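Local coordinates for protein diphosphomevalonate decarboxylase, putative (Trypanosoma brucei, PDB 2HKE) that probably catalyses the ATP-dependent decarboxylation of (R)-5-diphosphomevalonate to isopentenyl diphosphate, the isoprenoid and sterol precursor, at residues 47-52 / 375-380; 51-56 / 97-102. The protein carries 1 engineered substitution. All blocks are in the same frame, centred on the assembly; numbering follows the deposited sequence.

Contact 1. Residues 47-52 / 375-380; sequences RSKTSV and ESLIPP
Leu377 lies across the side chain of Lys49 at a slant, its two methyls meeting different levels of the lysine: CD1 is 4.0 Å from Lys49 CG, and CD2 is 4.1 Å from Lys49 CD. The lysine reaches this far because its CG stands anti to the backbone N (chi1 175°) and the chain beyond stays extended. A water accepts from Lys49 NZ at 2.6 Å and sits close to Glu375 OE1, but that second approach is unusually short, which makes a bridge doubtful. The charged atoms, Lys49 NZ and Glu375 OE1, stand 4.4 Å apart, beyond salt-bridge range. Two residues along the strand, Ser51 OG accepts from the amide of Leu377, N to OG 2.9 Å and nearly straight at 174°. Thr7 is a second hydrogen-bond partner of the same hydroxyl. The segment 375-380 has no regular secondary structure of its own; an ST turn shapes it, with Ser376 OG accepting from Ile378 N at 2.9 Å. Through Leu377 and Ile378 the C-terminal tail lies against the sheet face carrying Lys49 and Ser51, in a fold consistent with the GHMP kinase superfamily, while Thr50 and Val52 turn to helix 114-130. Beyond the turn, Ile378 lays CG1 against Ser51 CB at 3.9 Å and brings CD1 to 3.6 Å from the backbone O of Ser51.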
ATOM      1  N   ARG A  47      -4.532 -10.274   3.454  1.00 27.30           N
ATOM      2  CA  ARG A  47      -5.058  -9.164   4.252  1.00 26.31           C
ATOM      3  C   ARG A  47      -4.454  -9.198   5.654  1.00 25.24           C
ATOM      4  O   ARG A  47      -3.848 -10.213   6.068  1.00 23.92           O
ATOM      5  CB  ARG A  47      -6.591  -9.221   4.306  1.00 27.68           C
ATOM      6  CG  ARG A  47      -7.187 -10.280   5.238  1.00 28.12           C
ATOM      7  CD  ARG A  47      -6.889 -11.720   4.829  1.00 33.76           C
ATOM      8  NE  ARG A  47      -7.288 -12.709   5.857  1.00 35.92           N
ATOM      9  CZ  ARG A  47      -6.591 -13.050   6.955  1.00 37.59           C
ATOM     10  NH1 ARG A  47      -5.435 -12.479   7.273  1.00 37.09           N
ATOM     11  NH2 ARG A  47      -7.084 -13.969   7.777  1.00 40.24           N
ATOM     12  N   SER A  48      -4.618  -8.101   6.403  1.00 23.59           N
ATOM     13  CA  SER A  48      -4.350  -8.115   7.831  1.00 23.88           C
ATOM     14  C   SER A  48      -5.664  -8.216   8.573  1.00 23.90           C
ATOM     15  O   SER A  48      -6.698  -7.752   8.111  1.00 23.54           O
ATOM     16  CB  SER A  48      -3.596  -6.901   8.347  1.00 24.60           C
ATOM     17  OG  SER A  48      -2.426  -6.705   7.602  1.00 26.29           O
ATOM     18  N   LYS A  49      -5.585  -8.813   9.745  1.00 24.46           N
ATOM     19  CA  LYS A  49      -6.737  -9.026  10.576  1.00 25.11           C
ATOM     20  C   LYS A  49      -6.341  -8.656  11.994  1.00 25.23           C
ATOM     21  O   LYS A  49      -5.256  -9.034  12.453  1.00 24.18           O
ATOM     22  CB  LYS A  49      -7.132 -10.483  10.477  1.00 26.20           C
ATOM     23  CG  LYS A  49      -8.276 -10.905  11.386  1.00 27.47           C
ATOM     24  CD  LYS A  49      -8.821 -12.247  10.823  1.00 29.05           C
ATOM     25  CE  LYS A  49      -9.671 -12.974  11.753  1.00 32.34           C
ATOM     26  NZ  LYS A  49      -9.943 -14.361  11.188  1.00 31.90           N
ATOM     27  N   THR A  50      -7.217  -7.883  12.658  1.00 24.63           N
ATOM     28  CA  THR A  50      -7.076  -7.545  14.088  1.00 24.63           C
ATOM     29  C   THR A  50      -8.375  -7.798  14.838  1.00 24.16           C
ATOM     30  O   THR A  50      -9.446  -7.449  14.364  1.00 23.70           O
ATOM     31  CB  THR A  50      -6.706  -6.061  14.316  1.00 25.18           C
ATOM     32  OG1 THR A  50      -5.431  -5.786  13.756  1.00 28.71           O
ATOM     33  CG2 THR A  50      -6.698  -5.654  15.788  1.00 24.97           C
ATOM     34  N   SER A  51      -8.218  -8.349  16.026  1.00 24.29           N
ATOM     35  CA  SER A  51      -9.288  -8.524  16.993  1.00 25.60           C
ATOM     36  C   SER A  51      -8.920  -7.726  18.227  1.00 25.20           C
ATOM     37  O   SER A  51      -7.772  -7.732  18.677  1.00 25.32           O
ATOM     38  CB  SER A  51      -9.480 -10.013  17.348  1.00 25.52           C
ATOM     39  OG  SER A  51     -10.142 -10.710  16.289  1.00 26.23           O
ATOM     40  N   VAL A  52      -9.883  -7.012  18.782  1.00 26.62           N
ATOM     41  CA  VAL A  52      -9.644  -6.319  20.025  1.00 28.14           C
ATOM     42  C   VAL A  52     -10.725  -6.707  21.036  1.00 30.25           C
ATOM     43  O   VAL A  52     -11.879  -6.939  20.647  1.00 29.40           O
ATOM     44  CB  VAL A  52      -9.575  -4.771  19.834  1.00 27.55           C
ATOM     45  CG1 VAL A  52      -8.508  -4.399  18.776  1.00 25.15           C
ATOM     46  CG2 VAL A  52     -10.946  -4.189  19.445  1.00 26.11           C
ATOM     47  N   GLU A 375     -14.918 -15.280  13.670  1.00 49.07           N
ATOM     48  CA  GLU A 375     -13.640 -15.081  13.002  1.00 48.01           C
ATOM     49  C   GLU A 375     -12.608 -14.418  13.897  1.00 46.38           C
ATOM     50  O   GLU A 375     -11.504 -14.128  13.452  1.00 46.35           O
ATOM     51  CB  GLU A 375     -13.840 -14.206  11.771  1.00 48.20           C
ATOM     52  CG  GLU A 375     -14.946 -14.690  10.870  1.00 50.32           C
ATOM     53  CD  GLU A 375     -14.672 -14.412   9.399  1.00 50.95           C
ATOM     54  OE1 GLU A 375     -13.624 -14.885   8.869  1.00 55.25           O
ATOM     55  OE2 GLU A 375     -15.527 -13.747   8.762  1.00 57.37           O
ATOM     56  N   SER A 376     -12.962 -14.196  15.154  1.00 44.48           N
ATOM     57  CA  SER A 376     -12.095 -13.522  16.078  1.00 43.57           C
ATOM     58  C   SER A 376     -10.809 -14.283  16.325  1.00 42.63           C
ATOM     59  O   SER A 376     -10.792 -15.503  16.313  1.00 42.42           O
ATOM     60  CB  SER A 376     -12.823 -13.301  17.388  1.00 43.12           C
ATOM     61  OG  SER A 376     -11.979 -12.672  18.321  1.00 43.74           O
ATOM     62  N   LEU A 377      -9.735 -13.543  16.559  1.00 41.45           N
ATOM     63  CA  LEU A 377      -8.436 -14.106  16.917  1.00 41.08           C
ATOM     64  C   LEU A 377      -8.340 -14.246  18.417  1.00 41.27           C
ATOM     65  O   LEU A 377      -7.300 -14.659  18.941  1.00 40.33           O
ATOM     66  CB  LEU A 377      -7.307 -13.180  16.449  1.00 39.49           C
ATOM     67  CG  LEU A 377      -7.335 -12.817  14.972  1.00 37.17           C
ATOM     68  CD1 LEU A 377      -6.191 -11.872  14.602  1.00 31.91           C
ATOM     69  CD2 LEU A 377      -7.268 -14.083  14.149  1.00 35.80           C
ATOM     70  N   ILE A 378      -9.402 -13.825  19.093  1.00 42.10           N
ATOM     71  CA  ILE A 378      -9.491 -13.841  20.545  1.00 43.22           C
ATOM     72  C   ILE A 378     -10.585 -14.866  20.873  1.00 44.88           C
ATOM     73  O   ILE A 378     -11.757 -14.658  20.519  1.00 45.88           O
ATOM     74  CB  ILE A 378      -9.849 -12.428  21.112  1.00 42.75           C
ATOM     75  CG1 ILE A 378      -8.706 -11.434  20.861  1.00 40.83           C
ATOM     76  CG2 ILE A 378     -10.162 -12.485  22.602  1.00 42.11           C
ATOM     77  CD1 ILE A 378      -9.022 -10.014  21.220  1.00 41.34           C
ATOM     78  N   PRO A 379     -10.202 -15.975  21.523  1.00 47.26           N
ATOM     79  CA  PRO A 379     -11.175 -17.015  21.859  1.00 48.17           C
ATOM     80  C   PRO A 379     -12.026 -16.628  23.066  1.00 49.22           C
ATOM     81  O   PRO A 379     -11.564 -15.877  23.938  1.00 49.37           O
ATOM     82  CB  PRO A 379     -10.288 -18.208  22.226  1.00 48.31           C
ATOM     83  CG  PRO A 379      -9.102 -17.574  22.866  1.00 48.67           C
ATOM     84  CD  PRO A 379      -8.851 -16.323  22.016  1.00 47.36           C
ATOM     85  N   PRO A 380     -13.249 -17.179  23.150  1.00 50.49           N
ATOM     86  CA  PRO A 380     -14.063 -16.969  24.348  1.00 50.58           C
ATOM     87  C   PRO A 380     -13.430 -17.693  25.542  1.00 51.15           C
ATOM     88  O   PRO A 380     -12.526 -18.529  25.345  1.00 51.82           O
ATOM     89  CB  PRO A 380     -15.406 -17.610  23.976  1.00 50.86           C
ATOM     90  CG  PRO A 380     -15.049 -18.661  22.969  1.00 50.86           C
ATOM     91  CD  PRO A 380     -13.913 -18.067  22.174  1.00 50.63           C
TER
HETATM   92  O   HOH W   1     -11.255 -14.282   8.970  1.00 48.87           O

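Contact 2. Residues 51-56 / 97-102; sequences SVELRD and KVNIVS
Arg55 curls round the carbonyl end of the Asn99 side chain, its guanidinium edge turned to OD1, the two planes 59° apart. Successive bends at chi2 (-71°) and chi3 turn the arginine back, bringing NH1 to 2.9 Å from Asn99 OD1. This hydrogen bond meets a lone pair of OD1 in the amide plane, although the oxygen sits a little out of the guanidinium plane. The aliphatic part of the arginine lies close to the same oxygen, while Asn99 ND2 bonds to Thr62 OG1; the amide is thereby held at both ends, which fixes its rotation. Glu53 runs alongside Asn99 and points the same way. Underneath, the backbones form a regular antiparallel ladder, their directions 158° apart: Ser51-Val101, Glu53-Asn99 and Arg55-Lys97 are hydrogen-bonded pairs, and Val52-Ile100 and Leu54-Val98 alternate with them as non-hydrogen-bonded pairs. In the middle pair Glu53 N and Asn99 O are 2.9 Å apart. The last pair is less even, with Arg55 N to Lys97 O at 2.7 Å and the return bond, Lys97 N to Arg55 O, at 3.2 Å. On the apolar face Leu54 CD2 touches Val98 CB at 3.9 Å, Val52 CB approaches Val98 CG2 at 4.0 Å, and Val52 CG1 lies beside Ile100. That face packs under two helices: Leu54 meets Phe130 at the end of helix 114-130, and Val98 meets helix 76-86. Within the sheet, strand 48-55 pairs on with strand 5-15, and strand 97-104 with the parallel strand 62-65.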
ATOM      1  N   SER A  51      -8.218  -8.349  16.026  1.00 24.29           N
ATOM      2  CA  SER A  51      -9.288  -8.524  16.993  1.00 25.60           C
ATOM      3  C   SER A  51      -8.920  -7.726  18.227  1.00 25.20           C
ATOM      4  O   SER A  51      -7.772  -7.732  18.677  1.00 25.32           O
ATOM      5  CB  SER A  51      -9.480 -10.013  17.348  1.00 25.52           C
ATOM      6  OG  SER A  51     -10.142 -10.710  16.289  1.00 26.23           O
ATOM      7  N   VAL A  52      -9.883  -7.012  18.782  1.00 26.62           N
ATOM      8  CA  VAL A  52      -9.644  -6.319  20.025  1.00 28.14           C
ATOM      9  C   VAL A  52     -10.725  -6.707  21.036  1.00 30.25           C
ATOM     10  O   VAL A  52     -11.879  -6.939  20.647  1.00 29.40           O
ATOM     11  CB  VAL A  52      -9.575  -4.771  19.834  1.00 27.55           C
ATOM     12  CG1 VAL A  52      -8.508  -4.399  18.776  1.00 25.15           C
ATOM     13  CG2 VAL A  52     -10.946  -4.189  19.445  1.00 26.11           C
ATOM     14  N   GLU A  53     -10.340  -6.743  22.310  1.00 32.99           N
ATOM     15  CA  GLU A  53     -11.295  -6.979  23.403  1.00 35.51           C
ATOM     16  C   GLU A  53     -11.084  -5.983  24.527  1.00 36.48           C
ATOM     17  O   GLU A  53      -9.979  -5.852  25.018  1.00 36.08           O
ATOM     18  CB  GLU A  53     -11.141  -8.403  23.929  1.00 35.90           C
ATOM     19  CG  GLU A  53     -12.372  -8.891  24.724  1.00 37.00           C
ATOM     20  CD  GLU A  53     -12.101 -10.156  25.561  1.00 39.57           C
ATOM     21  OE1 GLU A  53     -11.080 -10.871  25.372  1.00 44.59           O
ATOM     22  OE2 GLU A  53     -12.931 -10.418  26.451  1.00 48.76           O
ATOM     23  N   LEU A  54     -12.129  -5.251  24.919  1.00 39.11           N
ATOM     24  CA  LEU A  54     -11.997  -4.334  26.068  1.00 41.51           C
ATOM     25  C   LEU A  54     -12.037  -5.171  27.328  1.00 43.63           C
ATOM     26  O   LEU A  54     -12.765  -6.160  27.392  1.00 43.47           O
ATOM     27  CB  LEU A  54     -13.085  -3.259  26.113  1.00 41.83           C
ATOM     28  CG  LEU A  54     -13.025  -2.089  25.123  1.00 41.45           C
ATOM     29  CD1 LEU A  54     -13.669  -0.846  25.717  1.00 42.30           C
ATOM     30  CD2 LEU A  54     -11.621  -1.751  24.737  1.00 43.93           C
ATOM     31  N   ARG A  55     -11.214  -4.795  28.299  1.00 46.23           N
ATOM     32  CA  ARG A  55     -11.057  -5.561  29.533  1.00 48.70           C
ATOM     33  C   ARG A  55     -11.130  -4.650  30.764  1.00 50.41           C
ATOM     34  O   ARG A  55     -10.777  -3.447  30.718  1.00 50.83           O
ATOM     35  CB  ARG A  55      -9.703  -6.286  29.534  1.00 49.38           C
ATOM     36  CG  ARG A  55      -9.459  -7.276  28.397  1.00 51.28           C
ATOM     37  CD  ARG A  55     -10.316  -8.540  28.529  1.00 55.51           C
ATOM     38  NE  ARG A  55     -10.122  -9.236  29.807  1.00 57.02           N
ATOM     39  CZ  ARG A  55      -9.197 -10.170  30.062  1.00 58.15           C
ATOM     40  NH1 ARG A  55      -8.336 -10.577  29.135  1.00 58.56           N
ATOM     41  NH2 ARG A  55      -9.132 -10.715  31.271  1.00 58.26           N
ATOM     42  N   ASP A  56     -11.607  -5.243  31.860  1.00 52.43           N
ATOM     43  CA  ASP A  56     -11.533  -4.652  33.211  1.00 53.45           C
ATOM     44  C   ASP A  56     -10.593  -5.438  34.124  1.00 54.28           C
ATOM     45  O   ASP A  56      -9.949  -4.870  35.011  1.00 54.84           O
ATOM     46  CB  ASP A  56     -12.922  -4.637  33.841  1.00 54.14           C
ATOM     47  CG  ASP A  56     -13.716  -3.441  33.423  1.00 56.93           C
ATOM     48  OD1 ASP A  56     -13.282  -2.314  33.755  1.00 59.85           O
ATOM     49  OD2 ASP A  56     -14.763  -3.622  32.750  1.00 62.06           O
ATOM     50  N   LYS A  97      -8.782  -1.134  29.660  1.00 38.30           N
ATOM     51  CA  LYS A  97      -7.624  -1.599  28.925  1.00 37.07           C
ATOM     52  C   LYS A  97      -8.128  -2.494  27.801  1.00 34.17           C
ATOM     53  O   LYS A  97      -9.271  -2.964  27.808  1.00 34.24           O
ATOM     54  CB  LYS A  97      -6.677  -2.416  29.810  1.00 37.63           C
ATOM     55  CG  LYS A  97      -6.250  -1.734  31.088  1.00 39.20           C
ATOM     56  CD  LYS A  97      -5.418  -0.494  30.830  1.00 40.62           C
ATOM     57  CE  LYS A  97      -5.316   0.346  32.081  1.00 42.28           C
ATOM     58  NZ  LYS A  97      -6.666   0.696  32.603  1.00 44.81           N
ATOM     59  N   VAL A  98      -7.250  -2.755  26.854  1.00 31.30           N
ATOM     60  CA  VAL A  98      -7.616  -3.512  25.694  1.00 29.05           C
ATOM     61  C   VAL A  98      -6.577  -4.595  25.409  1.00 27.87           C
ATOM     62  O   VAL A  98      -5.380  -4.386  25.608  1.00 27.18           O
ATOM     63  CB  VAL A  98      -7.801  -2.547  24.500  1.00 29.33           C
ATOM     64  CG1 VAL A  98      -6.499  -1.754  24.207  1.00 29.06           C
ATOM     65  CG2 VAL A  98      -8.315  -3.270  23.288  1.00 26.80           C
ATOM     66  N   ASN A  99      -7.050  -5.764  24.999  1.00 28.12           N
ATOM     67  CA  ASN A  99      -6.197  -6.805  24.399  1.00 27.76           C
ATOM     68  C   ASN A  99      -6.338  -6.691  22.893  1.00 26.50           C
ATOM     69  O   ASN A  99      -7.435  -6.804  22.384  1.00 26.87           O
ATOM     70  CB  ASN A  99      -6.611  -8.253  24.725  1.00 29.17           C
ATOM     71  CG  ASN A  99      -6.594  -8.576  26.208  1.00 32.65           C
ATOM     72  OD1 ASN A  99      -7.603  -9.064  26.737  1.00 39.54           O
ATOM     73  ND2 ASN A  99      -5.463  -8.378  26.869  1.00 36.24           N
ATOM     74  N   ILE A 100      -5.233  -6.475  22.204  1.00 25.88           N
ATOM     75  CA  ILE A 100      -5.185  -6.400  20.745  1.00 25.30           C
ATOM     76  C   ILE A 100      -4.398  -7.588  20.228  1.00 25.25           C
ATOM     77  O   ILE A 100      -3.284  -7.849  20.714  1.00 25.21           O
ATOM     78  CB  ILE A 100      -4.407  -5.139  20.298  1.00 25.12           C
ATOM     79  CG1 ILE A 100      -4.983  -3.869  20.933  1.00 23.73           C
ATOM     80  CG2 ILE A 100      -4.382  -5.016  18.778  1.00 24.47           C
ATOM     81  CD1 ILE A 100      -4.078  -2.689  20.770  1.00 23.59           C
ATOM     82  N   VAL A 101      -4.960  -8.264  19.235  1.00 24.55           N
ATOM     83  CA  VAL A 101      -4.338  -9.441  18.638  1.00 26.15           C
ATOM     84  C   VAL A 101      -4.387  -9.233  17.144  1.00 26.14           C
ATOM     85  O   VAL A 101      -5.467  -9.043  16.579  1.00 25.10           O
ATOM     86  CB  VAL A 101      -5.107 -10.729  19.039  1.00 25.79           C
ATOM     87  CG1 VAL A 101      -4.551 -11.946  18.304  1.00 26.71           C
ATOM     88  CG2 VAL A 101      -5.098 -10.914  20.563  1.00 26.67           C
ATOM     89  N   SER A 102      -3.213  -9.197  16.515  1.00 26.58           N
ATOM     90  CA  SER A 102      -3.126  -8.837  15.125  1.00 27.74           C
ATOM     91  C   SER A 102      -2.358  -9.904  14.358  1.00 28.47           C
ATOM     92  O   SER A 102      -1.366 -10.432  14.864  1.00 27.90           O
ATOM     93  CB  SER A 102      -2.412  -7.507  14.992  1.00 28.40           C
ATOM     94  OG  SER A 102      -3.193  -6.526  15.617  1.00 30.05           O
TER

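In the fold
Contacts 1 and 2 have centres about 10 Å apart and both use strand 48-55, sharing Ser51 and Val52. Along the chain this strand comes first, strand 97-104 follows, and the tail 375-380 comes some 270 residues later, after strand 369-371, which belongs to the same sheet. Contact 2 joins the antiparallel neighbours 48-55 and 97-104, whereas contact 1 lays the chain's end over one side of the sheet. The two touch directly: Ile378 CG1 lies 3.7 Å from Val101 CG2, so the tail spans both strands. Helix 114-130 lies against the other face. The tail also packs, through Ser376, on Cys5 and Thr7 of strand 5-15, so residues near both chain ends lie on this sheet.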